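Local coordinates for protein dTDP-4-dehydrorhamnose 3,5-epimerase (Elizabethkingia anophelis NUHP1, PDB 6C46) that probably catalyses the epimerisation of dTDP-4-dehydro-6-deoxyglucose at C3' and C5', giving dTDP-4-dehydro-beta-L-rhamnose on the pathway to dTDP-L-rhamnose, at residues Tyr63-Leu71 against Val154-Trp165; Lys13-Ile21 against Arg97-Tyr107. All blocks are in the same frame, centred on the assembly; numbering follows the deposited sequence. Where two conformers were deposited one is given.

Contact 1. Residues Tyr63-Leu71 against Val154-Trp165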
loop_
_atom_site.group_PDB
_atom_site.type_symbol
_atom_site.label_atom_id
_atom_site.label_comp_id
_atom_site.label_asym_id
_atom_site.label_seq_id
_atom_site.Cartn_x
_atom_site.Cartn_y
_atom_site.Cartn_z
ATOM N N TYR A 63 14.833 -6.814 -14.802
ATOM C CA TYR A 63 16.132 -6.161 -14.643
ATOM C C TYR A 63 16.411 -5.161 -15.762
ATOM O O TYR A 63 16.299 -5.482 -16.946
ATOM C CB TYR A 63 17.262 -7.213 -14.615
ATOM C CG TYR A 63 18.607 -6.543 -14.723
ATOM C CD1 TYR A 63 19.388 -6.654 -15.880
ATOM C CD2 TYR A 63 19.066 -5.737 -13.691
ATOM C CE1 TYR A 63 20.613 -5.988 -15.980
ATOM C CE2 TYR A 63 20.274 -5.069 -13.778
ATOM C CZ TYR A 63 21.045 -5.193 -14.918
ATOM O OH TYR A 63 22.253 -4.518 -14.961
ATOM N N GLY A 64 16.792 -3.950 -15.382
ATOM C CA GLY A 64 17.235 -2.962 -16.348
ATOM C C GLY A 64 16.132 -2.097 -16.908
ATOM O O GLY A 64 16.420 -1.066 -17.535
ATOM N N VAL A 65 14.876 -2.474 -16.694
ATOM C CA VAL A 65 13.782 -1.592 -17.075
ATOM C C VAL A 65 13.923 -0.288 -16.306
ATOM O O VAL A 65 14.038 -0.283 -15.071
ATOM C CB VAL A 65 12.431 -2.268 -16.831
ATOM C CG1 VAL A 65 11.308 -1.227 -16.917
ATOM C CG2 VAL A 65 12.227 -3.405 -17.896
ATOM N N LEU A 66 13.958 0.818 -17.041
ATOM C CA LEU A 66 14.121 2.157 -16.480
ATOM C C LEU A 66 12.951 3.002 -16.961
ATOM O O LEU A 66 12.719 3.100 -18.167
ATOM C CB LEU A 66 15.461 2.751 -16.923
ATOM C CG LEU A 66 16.016 4.006 -16.211
ATOM C CD1 LEU A 66 17.492 4.134 -16.503
ATOM C CD2 LEU A 66 15.280 5.275 -16.613
ATOM N N ARG A 67 12.177 3.559 -16.023
ATOM C CA ARG A 67 11.005 4.373 -16.333
ATOM C C ARG A 67 11.199 5.776 -15.770
ATOM O O ARG A 67 11.472 5.925 -14.584
ATOM C CB ARG A 67 9.733 3.749 -15.740
ATOM C CG ARG A 67 9.432 2.332 -16.260
ATOM C CD ARG A 67 8.246 2.319 -17.212
ATOM N NE ARG A 67 7.890 0.973 -17.658
ATOM C CZ ARG A 67 8.060 0.526 -18.898
ATOM N NH1 ARG A 67 8.596 1.318 -19.817
ATOM N NH2 ARG A 67 7.701 -0.714 -19.216
ATOM N N GLY A 68 11.031 6.799 -16.610
ATOM C CA GLY A 68 11.113 8.180 -16.140
ATOM C C GLY A 68 11.808 9.087 -17.140
ATOM O O GLY A 68 12.118 8.630 -18.243
ATOM N N LEU A 69 12.040 10.360 -16.808
ATOM C CA LEU A 69 11.562 10.997 -15.592
ATOM C C LEU A 69 10.175 11.551 -15.870
ATOM O O LEU A 69 10.002 12.220 -16.877
ATOM C CB LEU A 69 12.531 12.117 -15.165
ATOM C CG LEU A 69 13.924 11.590 -14.805
ATOM C CD1 LEU A 69 14.978 12.700 -14.932
ATOM C CD2 LEU A 69 13.899 10.990 -13.376
ATOM N N HIS A 70 9.198 11.296 -14.990
ATOM C CA HIS A 70 7.795 11.599 -15.266
ATOM C C HIS A 70 7.209 12.532 -14.217
ATOM O O HIS A 70 7.622 12.522 -13.052
ATOM C CB HIS A 70 6.933 10.316 -15.271
ATOM C CG HIS A 70 7.342 9.318 -16.309
ATOM N ND1 HIS A 70 7.168 7.961 -16.142
ATOM C CD2 HIS A 70 7.893 9.480 -17.535
ATOM C CE1 HIS A 70 7.602 7.325 -17.220
ATOM N NE2 HIS A 70 8.047 8.222 -18.082
ATOM N N LEU A 71 6.183 13.275 -14.625
ATOM C CA LEU A 71 5.461 14.163 -13.719
ATOM C C LEU A 71 4.140 14.523 -14.384
ATOM O O LEU A 71 3.936 14.269 -15.572
ATOM C CB LEU A 71 6.273 15.432 -13.412
ATOM C CG LEU A 71 6.488 16.151 -14.762
ATOM C CD1 LEU A 71 5.704 17.452 -14.857
ATOM C CD2 LEU A 71 7.955 16.372 -15.087
ATOM N N VAL A 154 11.146 14.568 -18.357
ATOM C CA VAL A 154 12.528 15.007 -18.530
ATOM C C VAL A 154 13.336 13.792 -18.959
ATOM O O VAL A 154 13.214 12.723 -18.352
ATOM C CB VAL A 154 13.106 15.606 -17.226
ATOM C CG1 VAL A 154 14.566 15.990 -17.419
ATOM C CG2 VAL A 154 12.295 16.810 -16.790
ATOM N N LYS A 155 14.127 13.939 -20.022
ATOM C CA LYS A 155 14.985 12.849 -20.484
ATOM C C LYS A 155 15.850 12.298 -19.341
ATOM O O LYS A 155 16.573 13.046 -18.680
ATOM C CB LYS A 155 15.869 13.370 -21.626
ATOM C CG LYS A 155 16.750 12.309 -22.300
ATOM C CD LYS A 155 15.893 11.205 -22.889
ATOM C CE LYS A 155 16.709 10.233 -23.735
ATOM N NZ LYS A 155 17.287 10.845 -24.945
ATOM N N PHE A 156 15.773 10.982 -19.114
ATOM C CA PHE A 156 16.390 10.387 -17.923
ATOM C C PHE A 156 17.902 10.621 -17.874
ATOM O O PHE A 156 18.467 10.825 -16.787
ATOM C CB PHE A 156 16.089 8.882 -17.876
ATOM C CG PHE A 156 16.893 8.073 -18.862
ATOM C CD1 PHE A 156 16.595 8.103 -20.228
ATOM C CD2 PHE A 156 17.949 7.269 -18.425
ATOM C CE1 PHE A 156 17.359 7.361 -21.147
ATOM C CE2 PHE A 156 18.714 6.517 -19.335
ATOM C CZ PHE A 156 18.415 6.564 -20.705
ATOM N N ASN A 157 18.573 10.626 -19.026
ATOM C CA ASN A 157 20.029 10.785 -19.071
ATOM C C ASN A 157 20.427 12.173 -19.550
ATOM O O ASN A 157 21.496 12.362 -20.142
ATOM C CB ASN A 157 20.670 9.690 -19.925
ATOM C CG ASN A 157 20.188 9.707 -21.362
ATOM O OD1 ASN A 157 19.392 10.557 -21.757
ATOM N ND2 ASN A 157 20.634 8.733 -22.143
ATOM N N ASP A 158 19.562 13.153 -19.301
ATOM C CA ASP A 158 19.875 14.546 -19.583
ATOM C C ASP A 158 21.258 14.901 -19.044
ATOM O O ASP A 158 21.581 14.595 -17.896
ATOM C CB ASP A 158 18.804 15.417 -18.924
ATOM C CG ASP A 158 19.033 16.890 -19.146
ATOM O OD1 ASP A 158 18.477 17.442 -20.126
ATOM O OD2 ASP A 158 19.774 17.483 -18.332
ATOM N N SER A 159 22.087 15.526 -19.890
ATOM C CA SER A 159 23.471 15.823 -19.513
ATOM C C SER A 159 23.583 16.938 -18.472
ATOM O O SER A 159 24.586 16.991 -17.750
ATOM C CB SER A 159 24.291 16.180 -20.756
ATOM O OG SER A 159 23.754 17.326 -21.387
ATOM N N ASP A 160 22.593 17.829 -18.372
ATOM C CA ASP A 160 22.631 18.825 -17.307
ATOM C C ASP A 160 22.404 18.183 -15.942
ATOM O O ASP A 160 23.068 18.547 -14.965
ATOM C CB ASP A 160 21.597 19.924 -17.558
ATOM C CG ASP A 160 21.967 20.827 -18.738
ATOM O OD1 ASP A 160 23.159 20.958 -19.054
ATOM O OD2 ASP A 160 21.067 21.442 -19.330
ATOM N N LEU A 161 21.485 17.213 -15.855
ATOM C CA LEU A 161 21.241 16.556 -14.577
ATOM C C LEU A 161 22.319 15.534 -14.252
ATOM O O LEU A 161 22.651 15.341 -13.074
ATOM C CB LEU A 161 19.882 15.869 -14.591
ATOM C CG LEU A 161 18.703 16.793 -14.883
ATOM C CD1 LEU A 161 17.403 16.001 -14.815
ATOM C CD2 LEU A 161 18.713 17.955 -13.890
ATOM N N SER A 162 22.849 14.869 -15.274
ATOM C CA SER A 162 23.902 13.867 -15.112
ATOM C C SER A 162 23.568 12.860 -14.004
ATOM O O SER A 162 24.367 12.594 -13.111
ATOM C CB SER A 162 25.248 14.547 -14.851
ATOM O OG SER A 162 26.316 13.620 -14.910
ATOM N N ILE A 163 22.369 12.278 -14.077
ATOM C CA ILE A 163 21.958 11.309 -13.066
ATOM C C ILE A 163 22.740 10.010 -13.223
ATOM O O ILE A 163 22.922 9.502 -14.336
ATOM C CB ILE A 163 20.446 11.056 -13.160
ATOM C CG1 ILE A 163 19.692 12.336 -12.819
ATOM C CG2 ILE A 163 20.026 9.887 -12.239
ATOM C CD1 ILE A 163 18.248 12.306 -13.297
ATOM N N ASP A 164 23.181 9.447 -12.097
ATOM C CA ASP A 164 23.796 8.122 -12.065
ATOM C C ASP A 164 22.692 7.072 -11.923
ATOM O O ASP A 164 22.105 6.922 -10.846
ATOM C CB ASP A 164 24.781 8.038 -10.901
ATOM C CG ASP A 164 25.508 6.704 -10.828
ATOM O OD1 ASP A 164 25.262 5.826 -11.682
ATOM O OD2 ASP A 164 26.356 6.548 -9.918
ATOM N N TRP A 165 22.425 6.321 -12.995
ATOM C CA TRP A 165 21.401 5.288 -12.958
ATOM C C TRP A 165 21.973 3.920 -12.598
ATOM O O TRP A 165 21.282 2.913 -12.755
ATOM C CB TRP A 165 20.646 5.242 -14.290
ATOM C CG TRP A 165 19.739 6.432 -14.463
ATOM C CD1 TRP A 165 20.002 7.573 -15.176
ATOM C CD2 TRP A 165 18.437 6.614 -13.884
ATOM N NE1 TRP A 165 18.933 8.439 -15.082
ATOM C CE2 TRP A 165 17.967 7.871 -14.301
ATOM C CE3 TRP A 165 17.613 5.818 -13.072
ATOM C CZ2 TRP A 165 16.709 8.363 -13.924
ATOM C CZ3 TRP A 165 16.369 6.311 -12.691
ATOM C CH2 TRP A 165 15.933 7.568 -13.120
HETATM O O HOH W 1 13.387 9.817 -20.300
#
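The indole of Trp165 lies between two aliphatic side chains, with Leu66 over one face and Ile163 CG2 of its own loop on the opposite one. Leu66 CD1 lies over the rim of its face, 3.7 Å from Trp165 CD2, while Leu66 CD2 makes a CH-pi contact over the six-membered ring, 4° off its normal. At the edge, near the ring plane, Leu69 CD2 meets Trp165 CZ2 at 3.9 Å. Trp165 NE1 donates its N-H to Phe156 O (3.0 Å) from above the carbonyl plane; this bond, near the ring plane, restrains the rotation of the buried indole. The Phe156 ring meets Leu66 CD1 obliquely and has Asn157 CG on one face.

In this cupin-type beta fold, strand 66-72 pairs with strand 151-153, and the exchange carries on into the loop: Leu69 N donates to Val154 O (3.1 Å) and Val154 N to Leu69 O (3.0 Å). A cis peptide leads into Leu69, and glycine is called for at Gly68, where phi is 141° and a CB would jam against the preceding carbonyl O. With CG anti to its carbonyl carbon (chi1 -64°), Leu69 sends CD1 tip to tip against Ile163 CD1 at 3.7 Å, its two methyls serving different neighbours. A water receives the Phe156 N-H and donates to Gly68 O. His70, the predicted proton acceptor, takes no part in the packing; its NE2 is hydrogen-bonded to Asp178 OD1.

Contact 2. Residues Lys13-Ile21 against Arg97-Tyr107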
loop_
_atom_site.group_PDB
_atom_site.type_symbol
_atom_site.label_atom_id
_atom_site.label_comp_id
_atom_site.label_asym_id
_atom_site.label_seq_id
_atom_site.Cartn_x
_atom_site.Cartn_y
_atom_site.Cartn_z
ATOM N N LYS A 13 15.898 13.383 6.360
ATOM C CA LYS A 13 16.157 14.454 5.410
ATOM C C LYS A 13 16.947 13.953 4.200
ATOM O O LYS A 13 17.826 13.094 4.319
ATOM C CB LYS A 13 16.950 15.566 6.122
ATOM C CG LYS A 13 17.108 16.832 5.296
ATOM C CD LYS A 13 15.869 17.713 5.405
ATOM C CE LYS A 13 16.104 19.072 4.742
ATOM N NZ LYS A 13 16.264 18.929 3.253
ATOM N N THR A 14 16.646 14.508 3.029
ATOM C CA THR A 14 17.499 14.313 1.856
ATOM C C THR A 14 18.004 15.672 1.383
ATOM O O THR A 14 17.571 16.711 1.904
ATOM C CB THR A 14 16.736 13.625 0.711
ATOM O OG1 THR A 14 15.830 14.559 0.124
ATOM C CG2 THR A 14 15.958 12.428 1.235
ATOM N N PRO A 15 18.909 15.719 0.403
ATOM C CA PRO A 15 19.353 17.024 -0.110
ATOM C C PRO A 15 18.282 17.809 -0.855
ATOM O O PRO A 15 18.557 18.952 -1.230
ATOM C CB PRO A 15 20.513 16.661 -1.050
ATOM C CG PRO A 15 20.989 15.301 -0.593
ATOM C CD PRO A 15 19.742 14.612 -0.114
ATOM N N LEU A 16 17.097 17.250 -1.129
ATOM C CA LEU A 16 16.075 17.981 -1.871
ATOM C C LEU A 16 14.994 18.467 -0.907
ATOM O O LEU A 16 14.524 17.698 -0.065
ATOM C CB LEU A 16 15.466 17.118 -2.987
ATOM C CG LEU A 16 16.480 16.480 -3.957
ATOM C CD1 LEU A 16 15.753 15.749 -5.087
ATOM C CD2 LEU A 16 17.447 17.501 -4.537
ATOM N N LYS A 17 14.618 19.738 -1.016
ATOM C CA LYS A 17 13.651 20.289 -0.067
ATOM C C LYS A 17 12.329 19.547 -0.150
ATOM O O LYS A 17 11.790 19.364 -1.241
ATOM C CB LYS A 17 13.397 21.768 -0.355
ATOM C CG LYS A 17 12.536 22.461 0.718
ATOM C CD LYS A 17 12.309 23.952 0.376
ATOM C CE LYS A 17 11.430 24.115 -0.849
ATOM N NZ LYS A 17 11.099 25.542 -1.094
ATOM N N ASP A 18 11.783 19.182 1.014
ATOM C CA ASP A 18 10.488 18.529 1.204
ATOM C C ASP A 18 10.492 17.083 0.759
ATOM O O ASP A 18 9.438 16.442 0.779
ATOM C CB ASP A 18 9.339 19.226 0.467
ATOM C CG ASP A 18 9.193 20.700 0.856
ATOM O OD1 ASP A 18 9.137 20.986 2.065
ATOM O OD2 ASP A 18 9.133 21.563 -0.046
ATOM N N CYS A 19 11.627 16.549 0.351
ATOM C CA CYS A 19 11.713 15.173 -0.113
ATOM C C CYS A 19 12.327 14.334 1.011
ATOM O O CYS A 19 13.435 14.628 1.472
ATOM C CB CYS A 19 12.537 15.161 -1.409
ATOM S SG CYS A 19 12.952 13.584 -2.127
ATOM N N TYR A 20 11.601 13.306 1.475
ATOM C CA TYR A 20 11.988 12.582 2.682
ATOM C C TYR A 20 12.000 11.082 2.460
ATOM O O TYR A 20 11.257 10.544 1.631
ATOM C CB TYR A 20 11.038 12.860 3.885
ATOM C CG TYR A 20 11.008 14.317 4.237
ATOM C CD1 TYR A 20 12.074 14.907 4.922
ATOM C CD2 TYR A 20 9.929 15.106 3.884
ATOM C CE1 TYR A 20 12.072 16.259 5.217
ATOM C CE2 TYR A 20 9.908 16.454 4.186
ATOM C CZ TYR A 20 10.969 17.022 4.848
ATOM O OH TYR A 20 10.936 18.358 5.126
ATOM N N ILE A 21 12.828 10.414 3.258
ATOM C CA ILE A 21 12.822 8.963 3.392
ATOM C C ILE A 21 12.025 8.613 4.645
ATOM O O ILE A 21 12.300 9.147 5.727
ATOM C CB ILE A 21 14.260 8.420 3.490
ATOM C CG1 ILE A 21 15.043 8.758 2.216
ATOM C CG2 ILE A 21 14.256 6.884 3.772
ATOM C CD1 ILE A 21 16.556 8.677 2.428
ATOM N N ARG A 97 10.825 22.703 -9.095
ATOM C CA ARG A 97 10.158 23.924 -8.660
ATOM C C ARG A 97 11.101 25.107 -8.845
ATOM O O ARG A 97 12.104 25.230 -8.128
ATOM C CB ARG A 97 9.711 23.787 -7.204
ATOM C CG ARG A 97 8.759 22.606 -7.028
ATOM C CD ARG A 97 8.557 22.278 -5.560
ATOM N NE ARG A 97 9.840 21.929 -4.936
ATOM C CZ ARG A 97 9.986 21.600 -3.659
ATOM N NH1 ARG A 97 8.923 21.560 -2.858
ATOM N NH2 ARG A 97 11.199 21.306 -3.190
ATOM N N GLU A 98 10.751 26.016 -9.762
ATOM C CA GLU A 98 11.682 27.091 -10.128
ATOM C C GLU A 98 12.013 27.985 -8.944
ATOM O O GLU A 98 13.080 28.609 -8.913
ATOM C CB GLU A 98 11.120 27.936 -11.279
ATOM N N ASN A 99 11.126 28.056 -7.961
ATOM C CA ASN A 99 11.250 28.855 -6.752
ATOM C C ASN A 99 11.982 28.136 -5.624
ATOM O O ASN A 99 12.161 28.713 -4.553
ATOM C CB ASN A 99 9.849 29.259 -6.266
ATOM C CG ASN A 99 8.841 28.100 -6.332
ATOM O OD1 ASN A 99 8.838 27.303 -7.279
ATOM N ND2 ASN A 99 7.967 28.026 -5.336
ATOM N N SER A 100 12.343 26.869 -5.810
ATOM C CA SER A 100 12.955 26.060 -4.766
ATOM C C SER A 100 14.460 26.279 -4.732
ATOM O O SER A 100 15.113 26.336 -5.776
ATOM C CB SER A 100 12.666 24.570 -5.007
ATOM O OG SER A 100 13.488 23.779 -4.177
ATOM N N GLU A 101 15.020 26.360 -3.522
ATOM C CA GLU A 101 16.474 26.439 -3.412
ATOM C C GLU A 101 17.164 25.185 -3.939
ATOM O O GLU A 101 18.369 25.233 -4.194
ATOM C CB GLU A 101 16.888 26.668 -1.962
ATOM C CG GLU A 101 16.407 25.550 -1.057
ATOM C CD GLU A 101 16.319 25.976 0.400
ATOM O OE1 GLU A 101 17.355 25.898 1.103
ATOM O OE2 GLU A 101 15.214 26.404 0.825
ATOM N N THR A 102 16.449 24.065 -4.108
ATOM C CA THR A 102 17.066 22.873 -4.691
ATOM C C THR A 102 16.537 22.582 -6.097
ATOM O O THR A 102 16.644 21.447 -6.581
ATOM C CB THR A 102 16.926 21.648 -3.771
ATOM O OG1 THR A 102 15.562 21.399 -3.408
ATOM C CG2 THR A 102 17.750 21.872 -2.484
ATOM N N PHE A 103 16.006 23.607 -6.774
ATOM C CA PHE A 103 15.607 23.472 -8.172
ATOM C C PHE A 103 16.760 22.908 -8.986
ATOM O O PHE A 103 17.910 23.329 -8.824
ATOM C CB PHE A 103 15.179 24.817 -8.769
ATOM C CG PHE A 103 15.014 24.756 -10.257
ATOM C CD1 PHE A 103 13.899 24.136 -10.810
ATOM C CD2 PHE A 103 15.982 25.268 -11.105
ATOM C CE1 PHE A 103 13.749 24.041 -12.188
ATOM C CE2 PHE A 103 15.843 25.171 -12.465
ATOM C CZ PHE A 103 14.726 24.552 -13.014
ATOM N N GLY A 104 16.457 21.933 -9.832
ATOM C CA GLY A 104 17.437 21.352 -10.728
ATOM C C GLY A 104 18.340 20.306 -10.119
ATOM O O GLY A 104 19.184 19.751 -10.842
ATOM N N LYS A 105 18.196 20.017 -8.823
ATOM C CA LYS A 105 19.018 19.035 -8.128
ATOM C C LYS A 105 18.308 17.689 -8.099
ATOM O O LYS A 105 17.071 17.618 -8.135
ATOM C CB LYS A 105 19.317 19.469 -6.684
ATOM C CG LYS A 105 20.030 20.813 -6.550
ATOM C CD LYS A 105 21.336 20.794 -7.333
ATOM C CE LYS A 105 22.340 21.819 -6.805
ATOM N NZ LYS A 105 21.762 23.183 -6.759
ATOM N N CYS A 106 19.109 16.617 -8.011
ATOM C CA CYS A 106 18.585 15.256 -8.067
ATOM C C CYS A 106 19.063 14.473 -6.860
ATOM O O CYS A 106 20.086 14.788 -6.254
ATOM C CB CYS A 106 19.017 14.523 -9.338
ATOM S SG CYS A 106 18.839 15.516 -10.829
ATOM N N TYR A 107 18.320 13.420 -6.543
ATOM C CA TYR A 107 18.700 12.523 -5.461
ATOM C C TYR A 107 18.215 11.122 -5.787
ATOM O O TYR A 107 17.080 10.942 -6.234
ATOM C CB TYR A 107 18.114 12.986 -4.121
ATOM C CG TYR A 107 18.508 12.089 -2.950
ATOM C CD1 TYR A 107 19.796 12.133 -2.419
ATOM C CD2 TYR A 107 17.596 11.238 -2.373
ATOM C CE1 TYR A 107 20.161 11.320 -1.342
ATOM C CE2 TYR A 107 17.953 10.424 -1.295
ATOM C CZ TYR A 107 19.221 10.473 -0.792
ATOM O OH TYR A 107 19.547 9.657 0.265
HETATM O O HOH W 2 19.569 11.116 3.017
HETATM O O HOH W 3 13.436 27.065 -1.348
#
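Lys17 reaches over the turns of 97-107, its CB lying 3.6 Å from Arg97 NH2 and near Thr102 OG1. With CG anti to the backbone N (chi1 -172°), the chain extends past Glu101 OE2, met by CD, until a bend at chi3 brings CE beside Arg97 NH2 and Ser100 OG. The ammonium NZ ends on a water shared with Glu101 N and OE2, a long flexible chain suiting this partly exposed position. The backbone N of Lys17 donates almost straight to Thr102 OG1 (3.1 Å, 172°), and its O accepts from Arg97 NH2. Arg97 NH1 forms a salt bridge with Asp18 OD2 (2.8 Å), in the guanidinium plane and on the anti lone pair, the carboxylate turned 76° from that plane. Asp95 OD2 makes a salt bridge with Arg97 NH2 and hydrogen bonds with Ser100 OG and Thr102 OG1.

The type II turn 16-19 leads into strand 20-23 of one sheet and 97-107 into edge strand 106-112 of the other, so the loops pack one sheet's end against the other's in the cupin beta sandwich. Thr14 CB lies over one Tyr107 face, and Pro15 CD touches Tyr107 CD1 at 3.4 Å. Leu16 CD1 packs on Tyr107 CB, while its CD2 presses tightly on Lys105 CB.

Contact 1 is buried and almost wholly apolar, its only direct hydrogen bonds across the segments being backbone ones, whereas contact 2 is partly buried and adds a salt bridge and hydrogen bonds made by the side chains of Thr102 and Arg97 to aliphatic packing on a tyrosine. Both reach the same five-stranded sheet: contact 1 through strand 66-72, contact 2 through edge strand 106-112, whose loop meets the approach to strand 20-23 of the other sheet. The two touch where Leu161 and Ile163 pack on Cys106 and Leu161 on Gly104. Contact 1 contains the predicted active-site His70; contact 2 lies away from the annotated sites, where charged side chains can reach solvent while pairing with each other.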